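Local coordinates for protein KP700603 (Klebsiella pneumoniae 700603, PDB 5KVK) that is of unknown function but belongs to the competence-damaged protein (CinA) superfamily, at residues Q10-L15 / A154-M159. Residues are numbered along the deposited sequence; the frame is centred on the assembly and turned at random.
Sequences QNTHEL and AVRFAM
Thr12 and Arg156 lie closest where the first turn of helix 12-26 meets the middle of helix 147-165, their CA atoms 5.8 Å apart; one turn on, the CA atoms of Leu15 and Met159 are separated by 7.3 Å. Asn11 is the N-cap of the first helix, its OD1 accepting from Glu14 N at 2.9 Å. Arg156 reaches over the helix start, and in the conformer described here, one of two modelled, NH1 donates to Thr12 OG1 at 2.9 Å with an N-H...O angle of 153°, the hydroxyl oxygen lying 19° out of the guanidinium plane. A bend at chi3 (-61°) turns the guanidinium back onto that hydroxyl, while Gln10 O lies above one face of the group, nearer the edge than the centre, without a hydrogen bond to NE. In the same conformer Gln10 O approaches Arg156 CD at 3.3 Å, and the poorly ordered Gln10 side chain runs antiparallel to the arginine, its CG beside CD and its amide steeply inclined to the guanidinium. The contact joins the first and last helices of the chain, with helix 147-165 also packing on strands 125-132 and 135-142 of the mixed sheet. Deeper in, Leu15 CD2 meets Met159 CB at 3.9 Å and rests 3.3 Å from the backbone O of Arg156. CG2 of Thr12, set anti to the backbone N, lies against CG1 of Val155 (4.0 Å), the two side chains crossing at about a right angle. Helix 40-46 packs against this side, Ala44 touching Thr12, and Leu41 and Leu45 touching Met159.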
loop_
_atom_site.group_PDB
_atom_site.type_symbol
_atom_site.label_atom_id
_atom_site.label_comp_id
_atom_site.label_asym_id
_atom_site.label_seq_id
_atom_site.Cartn_x
_atom_site.Cartn_y
_atom_site.Cartn_z
ATOM N N GLN A 10 -3.898 -20.470 -9.103
ATOM C CA GLN A 10 -2.935 -20.783 -8.050
ATOM C C GLN A 10 -3.086 -19.894 -6.808
ATOM O O GLN A 10 -3.785 -18.860 -6.822
ATOM C CB GLN A 10 -1.501 -20.666 -8.575
ATOM C CG GLN A 10 -1.209 -19.373 -9.333
ATOM C CD GLN A 10 0.277 -19.176 -9.581
ATOM O OE1 GLN A 10 1.100 -19.951 -9.080
ATOM N NE2 GLN A 10 0.632 -18.138 -10.343
ATOM N N ASN A 11 -2.409 -20.295 -5.732
ATOM C CA ASN A 11 -2.604 -19.669 -4.436
ATOM C C ASN A 11 -1.526 -18.613 -4.205
ATOM O O ASN A 11 -0.330 -18.932 -4.180
ATOM C CB ASN A 11 -2.585 -20.699 -3.314
ATOM C CG ASN A 11 -2.869 -20.072 -1.961
ATOM O OD1 ASN A 11 -1.954 -19.865 -1.157
ATOM N ND2 ASN A 11 -4.141 -19.756 -1.705
ATOM N N THR A 12 -1.966 -17.361 -3.991
ATOM C CA THR A 12 -1.018 -16.250 -3.857
ATOM C C THR A 12 -0.137 -16.392 -2.634
ATOM O O THR A 12 1.047 -16.087 -2.686
ATOM C CB THR A 12 -1.744 -14.902 -3.763
ATOM O OG1 THR A 12 -2.597 -14.773 -4.896
ATOM C CG2 THR A 12 -0.745 -13.720 -3.708
ATOM N N HIS A 13 -0.708 -16.811 -1.506
ATOM C CA HIS A 13 0.119 -16.934 -0.310
ATOM C C HIS A 13 1.211 -17.997 -0.500
ATOM O O HIS A 13 2.338 -17.819 -0.038
ATOM C CB HIS A 13 -0.783 -17.256 0.889
ATOM C CG HIS A 13 -0.081 -17.322 2.214
ATOM N ND1 HIS A 13 0.755 -16.331 2.681
ATOM C CD2 HIS A 13 -0.156 -18.241 3.206
ATOM C CE1 HIS A 13 1.211 -16.663 3.876
ATOM N NE2 HIS A 13 0.676 -17.818 4.216
ATOM N N GLU A 14 0.885 -19.128 -1.142
ATOM C CA GLU A 14 1.899 -20.171 -1.349
ATOM C C GLU A 14 3.008 -19.716 -2.312
ATOM O O GLU A 14 4.208 -19.826 -1.998
ATOM C CB GLU A 14 1.218 -21.451 -1.832
ATOM C CG GLU A 14 2.165 -22.626 -2.024
ATOM C CD GLU A 14 1.428 -23.840 -2.576
ATOM O OE1 GLU A 14 0.226 -23.714 -2.901
ATOM O OE2 GLU A 14 2.083 -24.881 -2.687
ATOM N N LEU A 15 2.630 -19.170 -3.472
ATOM C CA LEU A 15 3.604 -18.568 -4.399
ATOM C C LEU A 15 4.494 -17.541 -3.708
ATOM O O LEU A 15 5.728 -17.509 -3.910
ATOM C CB LEU A 15 2.842 -17.901 -5.549
ATOM C CG LEU A 15 3.693 -17.015 -6.452
ATOM C CD1 LEU A 15 4.553 -18.009 -7.182
ATOM C CD2 LEU A 15 2.845 -16.224 -7.426
ATOM N N ALA A 154 -2.788 -10.119 -11.404
ATOM C CA ALA A 154 -1.630 -9.238 -11.559
ATOM C C ALA A 154 -0.658 -9.368 -10.389
ATOM O O ALA A 154 0.558 -9.409 -10.602
ATOM C CB ALA A 154 -2.102 -7.783 -11.727
ATOM N N VAL A 155 -1.167 -9.429 -9.161
ATOM C CA VAL A 155 -0.305 -9.625 -7.989
ATOM C C VAL A 155 0.459 -10.948 -8.136
ATOM O O VAL A 155 1.685 -11.012 -7.927
ATOM C CB VAL A 155 -1.164 -9.611 -6.701
ATOM C CG1 VAL A 155 -0.395 -10.172 -5.480
ATOM C CG2 VAL A 155 -1.697 -8.154 -6.418
ATOM N N ARG A 156 -0.256 -12.041 -8.480
ATOM C CA ARG A 156 0.441 -13.315 -8.605
ATOM C C ARG A 156 1.441 -13.280 -9.745
ATOM O O ARG A 156 2.563 -13.763 -9.595
ATOM C CB ARG A 156 -0.545 -14.471 -8.792
ATOM C CG ARG A 156 -1.160 -14.918 -7.474
ATOM C CD ARG A 156 -1.956 -16.205 -7.596
ATOM N NE ARG A 156 -3.066 -16.033 -8.523
ATOM C CZ ARG A 156 -4.296 -15.689 -8.176
ATOM N NH1 ARG A 156 -4.617 -15.457 -6.914
ATOM N NH2 ARG A 156 -5.200 -15.550 -9.124
ATOM N N PHE A 157 1.054 -12.697 -10.901
ATOM C CA PHE A 157 2.014 -12.626 -12.003
ATOM C C PHE A 157 3.281 -11.868 -11.599
ATOM O O PHE A 157 4.399 -12.290 -11.948
ATOM C CB PHE A 157 1.389 -11.982 -13.233
ATOM C CG PHE A 157 2.327 -11.980 -14.430
ATOM C CD1 PHE A 157 2.927 -10.794 -14.859
ATOM C CD2 PHE A 157 2.612 -13.173 -15.096
ATOM C CE1 PHE A 157 3.801 -10.815 -15.972
ATOM C CE2 PHE A 157 3.489 -13.187 -16.174
ATOM C CZ PHE A 157 4.089 -12.001 -16.589
ATOM N N ALA A 158 3.130 -10.755 -10.866
ATOM C CA ALA A 158 4.308 -9.974 -10.459
ATOM C C ALA A 158 5.280 -10.867 -9.694
ATOM O O ALA A 158 6.504 -10.860 -9.935
ATOM C CB ALA A 158 3.856 -8.795 -9.602
ATOM N N MET A 159 4.737 -11.706 -8.802
ATOM C CA MET A 159 5.593 -12.514 -7.925
ATOM C C MET A 159 6.138 -13.722 -8.656
ATOM O O MET A 159 7.323 -14.063 -8.488
ATOM C CB MET A 159 4.837 -12.951 -6.670
ATOM C CG MET A 159 4.511 -11.743 -5.713
ATOM S SD MET A 159 6.002 -10.884 -5.271
ATOM C CE MET A 159 6.642 -12.116 -4.144
#